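Local coordinates for protein histidine phosphotransferase (Caulobacter crescentus, PDB 2OOC) that probably relays phosphoryl groups between signalling proteins as a histidine phosphotransfer (Hpt) protein, in a pathway regulating stalk biogenesis in Caulobacter, at residues A[11-16]-A[96-101]; A[43-48]-A[87-92]. One frame throughout, in Å; residues are numbered along the deposited sequence.

Contact 1 of 2, residues A[11-16]-A[96-101]; sequences VDFAYL and LLDIAA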
loop_
_atom_site.group_PDB
_atom_site.type_symbol
_atom_site.label_atom_id
_atom_site.label_comp_id
_atom_site.label_asym_id
_atom_site.label_seq_id
_atom_site.Cartn_x
_atom_site.Cartn_y
_atom_site.Cartn_z
ATOM N N VAL A 11 0.046 -2.615 -7.650
ATOM C CA VAL A 11 -0.412 -3.687 -6.753
ATOM C C VAL A 11 -0.722 -4.950 -7.528
ATOM O O VAL A 11 -1.410 -4.907 -8.524
ATOM C CB VAL A 11 -1.607 -3.235 -5.960
ATOM C CG1 VAL A 11 -2.095 -4.274 -4.981
ATOM C CG2 VAL A 11 -1.257 -1.982 -5.169
ATOM N N ASP A 12 -0.192 -6.073 -7.034
ATOM C CA ASP A 12 -0.450 -7.362 -7.630
ATOM C C ASP A 12 -1.726 -7.891 -7.073
ATOM O O ASP A 12 -1.717 -8.530 -5.986
ATOM C CB ASP A 12 0.714 -8.317 -7.267
ATOM C CG ASP A 12 0.697 -9.552 -8.088
ATOM O OD1 ASP A 12 -0.424 -9.954 -8.494
ATOM O OD2 ASP A 12 1.805 -10.112 -8.291
ATOM N N PHE A 13 -2.863 -7.636 -7.726
ATOM C CA PHE A 13 -4.119 -7.989 -7.118
ATOM C C PHE A 13 -4.344 -9.504 -7.109
ATOM O O PHE A 13 -5.125 -10.041 -6.318
ATOM C CB PHE A 13 -5.310 -7.213 -7.751
ATOM C CG PHE A 13 -5.347 -5.775 -7.345
ATOM C CD1 PHE A 13 -5.684 -5.412 -6.061
ATOM C CD2 PHE A 13 -5.008 -4.815 -8.222
ATOM C CE1 PHE A 13 -5.699 -4.036 -5.685
ATOM C CE2 PHE A 13 -5.019 -3.490 -7.835
ATOM C CZ PHE A 13 -5.352 -3.103 -6.600
ATOM N N ALA A 14 -3.606 -10.221 -7.978
ATOM C CA ALA A 14 -3.667 -11.690 -7.929
ATOM C C ALA A 14 -3.165 -12.208 -6.572
ATOM O O ALA A 14 -3.713 -13.160 -5.980
ATOM C CB ALA A 14 -2.853 -12.252 -9.042
ATOM N N TYR A 15 -2.105 -11.586 -6.062
ATOM C CA TYR A 15 -1.553 -11.938 -4.748
ATOM C C TYR A 15 -2.574 -11.738 -3.653
ATOM O O TYR A 15 -2.864 -12.616 -2.844
ATOM C CB TYR A 15 -0.264 -11.144 -4.482
ATOM C CG TYR A 15 0.381 -11.476 -3.164
ATOM C CD1 TYR A 15 -0.064 -10.867 -1.991
ATOM C CD2 TYR A 15 1.397 -12.423 -3.068
ATOM C CE1 TYR A 15 0.467 -11.213 -0.771
ATOM C CE2 TYR A 15 1.949 -12.766 -1.843
ATOM C CZ TYR A 15 1.465 -12.135 -0.708
ATOM O OH TYR A 15 2.082 -12.484 0.460
ATOM N N LEU A 16 -3.206 -10.564 -3.694
ATOM C CA LEU A 16 -4.211 -10.273 -2.676
ATOM C C LEU A 16 -5.438 -11.198 -2.773
ATOM O O LEU A 16 -5.928 -11.735 -1.778
ATOM C CB LEU A 16 -4.647 -8.820 -2.798
ATOM C CG LEU A 16 -5.567 -8.430 -1.636
ATOM C CD1 LEU A 16 -5.015 -8.850 -0.255
ATOM C CD2 LEU A 16 -5.781 -6.943 -1.754
ATOM N N LEU A 96 -1.966 3.438 -3.589
ATOM C CA LEU A 96 -3.280 3.903 -3.196
ATOM C C LEU A 96 -4.208 4.130 -4.425
ATOM O O LEU A 96 -5.399 3.896 -4.380
ATOM C CB LEU A 96 -3.177 5.131 -2.304
ATOM C CG LEU A 96 -2.656 4.788 -0.914
ATOM C CD1 LEU A 96 -2.328 6.101 -0.235
ATOM C CD2 LEU A 96 -3.615 3.990 -0.007
ATOM N N LEU A 97 -3.602 4.612 -5.514
ATOM C CA LEU A 97 -4.305 4.860 -6.774
ATOM C C LEU A 97 -4.942 3.588 -7.264
ATOM O O LEU A 97 -6.119 3.531 -7.596
ATOM C CB LEU A 97 -3.269 5.376 -7.779
ATOM C CG LEU A 97 -3.838 5.529 -9.169
ATOM C CD1 LEU A 97 -4.707 6.815 -9.250
ATOM C CD2 LEU A 97 -2.653 5.696 -10.113
ATOM N N ASP A 98 -4.117 2.539 -7.226
ATOM C CA ASP A 98 -4.519 1.199 -7.668
ATOM C C ASP A 98 -5.614 0.608 -6.777
ATOM O O ASP A 98 -6.602 0.107 -7.248
ATOM C CB ASP A 98 -3.291 0.256 -7.621
ATOM C CG ASP A 98 -2.572 0.146 -8.924
ATOM O OD1 ASP A 98 -2.540 1.178 -9.627
ATOM O OD2 ASP A 98 -2.049 -0.977 -9.196
ATOM N N ILE A 99 -5.393 0.707 -5.487
ATOM C CA ILE A 99 -6.321 0.146 -4.506
ATOM C C ILE A 99 -7.665 0.827 -4.573
ATOM O O ILE A 99 -8.716 0.158 -4.579
ATOM C CB ILE A 99 -5.712 0.245 -3.105
ATOM C CG1 ILE A 99 -4.601 -0.807 -2.997
ATOM C CG2 ILE A 99 -6.782 0.070 -2.012
ATOM C CD1 ILE A 99 -3.725 -0.565 -1.776
ATOM N N ALA A 100 -7.669 2.161 -4.664
ATOM C CA ALA A 100 -8.922 2.891 -4.760
ATOM C C ALA A 100 -9.698 2.541 -6.029
ATOM O O ALA A 100 -10.921 2.378 -6.087
ATOM C CB ALA A 100 -8.702 4.408 -4.664
ATOM N N ALA A 101 -8.968 2.391 -7.123
ATOM C CA ALA A 101 -9.555 2.042 -8.399
ATOM C C ALA A 101 -10.147 0.625 -8.440
ATOM O O ALA A 101 -11.169 0.367 -9.072
ATOM C CB ALA A 101 -8.517 2.235 -9.549
HETATM O O HOH W 1 -2.316 -3.243 -10.489
#
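V11 and F13, where the N-terminal loop runs into helix 13-19, pack on D98 and I99 of the long helix 85-111, a small, partly buried contact of mixed polar and apolar character that sets the start of helix 13-19 against the helical Hpt bundle. The backbone N of V11 donates to D98 OD2 over 3.1 Å, at an N-H...O angle of 157° and from above the carboxylate plane. A water bridges the same pair, donating to V11 O at 2.7 Å and to D98 OD2. D98 is modelled in two conformers, and this double grip belongs to the one described. Aspartate suits the place: short enough to stay at the helix surface, it takes the V11 N-H directly and reaches V11 O through the water. With V11 CG2 anti to its carbonyl carbon, the branched valine sets that methyl 3.9 Å from D98 CB and also against I99 CG1. The F13 ring turns its edge to D98 C and I99 N, CZ lying 4.0 Å from I99 N, while V11 CG1 covers one ring face near its rim and Y102 stacks with the ring. Were the ring cut back to an alanine here, Y102 would probably lose its stacking partner and a gap would open beside V11 CG1. A direct N-H bond and a water bridge thus help to hold the loop on the helix, beside apolar packing by V11, F13 and I99.

Contact 2 of 2, residues A[43-48]-A[87-92]; sequences PMLDPT and GVRTAL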
loop_
_atom_site.group_PDB
_atom_site.type_symbol
_atom_site.label_atom_id
_atom_site.label_comp_id
_atom_site.label_asym_id
_atom_site.label_seq_id
_atom_site.Cartn_x
_atom_site.Cartn_y
_atom_site.Cartn_z
ATOM N N PRO A 43 1.444 10.601 6.797
ATOM C CA PRO A 43 1.855 11.925 7.257
ATOM C C PRO A 43 3.254 11.979 7.889
ATOM O O PRO A 43 3.863 13.048 7.909
ATOM C CB PRO A 43 0.778 12.313 8.265
ATOM C CG PRO A 43 -0.354 11.475 7.969
ATOM C CD PRO A 43 0.175 10.184 7.418
HETATM N N MSE A 44 3.770 10.825 8.301
HETATM C CA MSE A 44 5.087 10.758 8.945
HETATM C C MSE A 44 6.226 10.578 7.987
HETATM O O MSE A 44 7.393 10.584 8.404
HETATM C CB MSE A 44 5.143 9.621 9.916
HETATM C CG MSE A 44 3.980 9.656 10.853
HETATM SE SE MSE A 44 4.202 8.252 12.061
HETATM C CE MSE A 44 2.484 8.236 12.862
ATOM N N LEU A 45 5.923 10.446 6.685
ATOM C CA LEU A 45 6.928 10.233 5.655
ATOM C C LEU A 45 7.552 11.549 5.246
ATOM O O LEU A 45 7.402 12.058 4.097
ATOM C CB LEU A 45 6.330 9.511 4.446
ATOM C CG LEU A 45 5.809 8.114 4.772
ATOM C CD1 LEU A 45 5.015 7.562 3.638
ATOM C CD2 LEU A 45 6.967 7.189 5.074
ATOM N N ASP A 46 8.295 12.118 6.179
ATOM C CA ASP A 46 8.856 13.480 6.058
ATOM C C ASP A 46 10.109 13.438 6.909
ATOM O O ASP A 46 10.033 13.068 8.073
ATOM C CB ASP A 46 7.819 14.448 6.673
ATOM C CG ASP A 46 8.272 15.895 6.774
ATOM O OD1 ASP A 46 9.467 16.192 6.840
ATOM O OD2 ASP A 46 7.365 16.745 6.888
ATOM N N PRO A 47 11.275 13.844 6.384
ATOM C CA PRO A 47 12.500 13.739 7.193
ATOM C C PRO A 47 12.506 14.555 8.497
ATOM O O PRO A 47 13.292 14.239 9.384
ATOM C CB PRO A 47 13.597 14.188 6.221
ATOM C CG PRO A 47 12.896 15.038 5.259
ATOM C CD PRO A 47 11.531 14.439 5.056
ATOM N N THR A 48 11.628 15.553 8.631
ATOM C CA THR A 48 11.550 16.349 9.808
ATOM C C THR A 48 10.507 15.797 10.778
ATOM O O THR A 48 10.319 16.379 11.824
ATOM C CB THR A 48 11.204 17.813 9.514
ATOM O OG1 THR A 48 9.853 17.859 9.037
ATOM C CG2 THR A 48 12.140 18.366 8.437
ATOM N N GLY A 87 10.435 9.420 -2.632
ATOM C CA GLY A 87 10.266 8.220 -3.426
ATOM C C GLY A 87 9.286 7.226 -2.788
ATOM O O GLY A 87 8.496 6.544 -3.456
ATOM N N VAL A 88 9.351 7.109 -1.457
ATOM C CA VAL A 88 8.355 6.329 -0.719
ATOM C C VAL A 88 6.938 6.897 -0.880
ATOM O O VAL A 88 6.005 6.164 -1.177
ATOM C CB VAL A 88 8.711 6.196 0.768
ATOM C CG1 VAL A 88 7.699 5.315 1.495
ATOM C CG2 VAL A 88 10.133 5.565 0.895
ATOM N N ARG A 89 6.806 8.216 -0.733
ATOM C CA ARG A 89 5.525 8.858 -0.892
ATOM C C ARG A 89 4.907 8.636 -2.259
ATOM O O ARG A 89 3.716 8.355 -2.372
ATOM C CB ARG A 89 5.607 10.358 -0.572
ATOM C CG ARG A 89 5.909 10.645 0.859
ATOM C CD ARG A 89 5.503 12.026 1.258
ATOM N NE ARG A 89 6.181 13.012 0.402
ATOM C CZ ARG A 89 7.398 13.491 0.589
ATOM N NH1 ARG A 89 8.117 13.139 1.637
ATOM N NH2 ARG A 89 7.933 14.371 -0.276
ATOM N N THR A 90 5.727 8.750 -3.310
ATOM C CA THR A 90 5.164 8.598 -4.657
ATOM C C THR A 90 4.855 7.141 -5.000
ATOM O O THR A 90 3.867 6.891 -5.669
ATOM C CB THR A 90 6.024 9.267 -5.678
ATOM O OG1 THR A 90 7.301 8.673 -5.733
ATOM C CG2 THR A 90 6.193 10.772 -5.448
ATOM N N ALA A 91 5.624 6.190 -4.439
ATOM C CA ALA A 91 5.295 4.753 -4.525
ATOM C C ALA A 91 3.992 4.432 -3.788
ATOM O O ALA A 91 3.169 3.674 -4.270
ATOM C CB ALA A 91 6.447 3.868 -3.990
ATOM N N LEU A 92 3.786 5.096 -2.635
ATOM C CA LEU A 92 2.585 4.931 -1.837
ATOM C C LEU A 92 1.370 5.510 -2.596
ATOM O O LEU A 92 0.323 4.877 -2.706
ATOM C CB LEU A 92 2.741 5.579 -0.479
ATOM C CG LEU A 92 1.518 5.437 0.446
ATOM C CD1 LEU A 92 0.986 3.950 0.614
ATOM C CD2 LEU A 92 1.792 6.056 1.857
#
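L45 is the centre of an inverse gamma turn in the loop between helices 24-41 and 52-66, and its CA lies 6.8 Å from that of R89, its nearest counterpart on helix 85-111. The turn presents L45 to the helix in two ways, through its side chain and through its carbonyl. The L45 side chain crosses those of V88 and L92, one helical turn apart, at about a right angle, with CD1 4.1 Å from V88 CG1 and 4.0 Å from L92 CD2. Leucine suits this place because its CD1 methyl reaches both residues, and CD2 adds a second touch on V88 CG1. V88, branched at CB, offers a methyl close to the helix, whereas the longer L92 reaches across from the next turn. R89, less buried, lies along the margin. Its CG packs 3.8 Å from L45 CB, and a bend at chi3 (-58°) turns the chain back so that NH1 donates to L45 O over 2.8 Å. The oxygen lies at the guanidinium edge, slightly tilted from its plane, and the bond is moderately straight at 149°. An arginine thus supplies hydrocarbon to extend the apolar patch and a donor for a carbonyl of the irregular loop; NH1 also makes a weak hydrogen bond to a glycerol, probably from the crystallisation liquor. Further along, D46 OD1 accepts from T48 N at 2.9 Å, forming an Asx turn, and from T48 OG1 on the same face of the carboxylate, which holds the loop's shape beyond the contact. Behind these residues the apolar packing continues into the helical bundle: L45 touches A55 and V56 of helix 52-66, while V88 meets C75 and C78, and L92 meets L71, so the loop is set against helices 85-111 and 52-66, and helix 69-79 packs on the same residues of helix 85-111.

Helix 85-111 serves both contacts, its residues 87-92 in contact 2 and 96-101 in contact 1, on opposite sides of the chain's centre with contact centres about 19 Å apart. Along the chain the order is nested: 11-16 comes first, then the loop 43-48, then the two helix segments, so contact 2 lies inside the loop that contact 1 closes. The two do not touch otherwise. Contact 1 attaches the N-terminal loop and helix 13-19, whereas contact 2 fastens the connection between helices 24-41 and 52-66. One long helix therefore ties together separate parts of this all-helical chain, consistent with the helical-bundle architecture of Hpt domains.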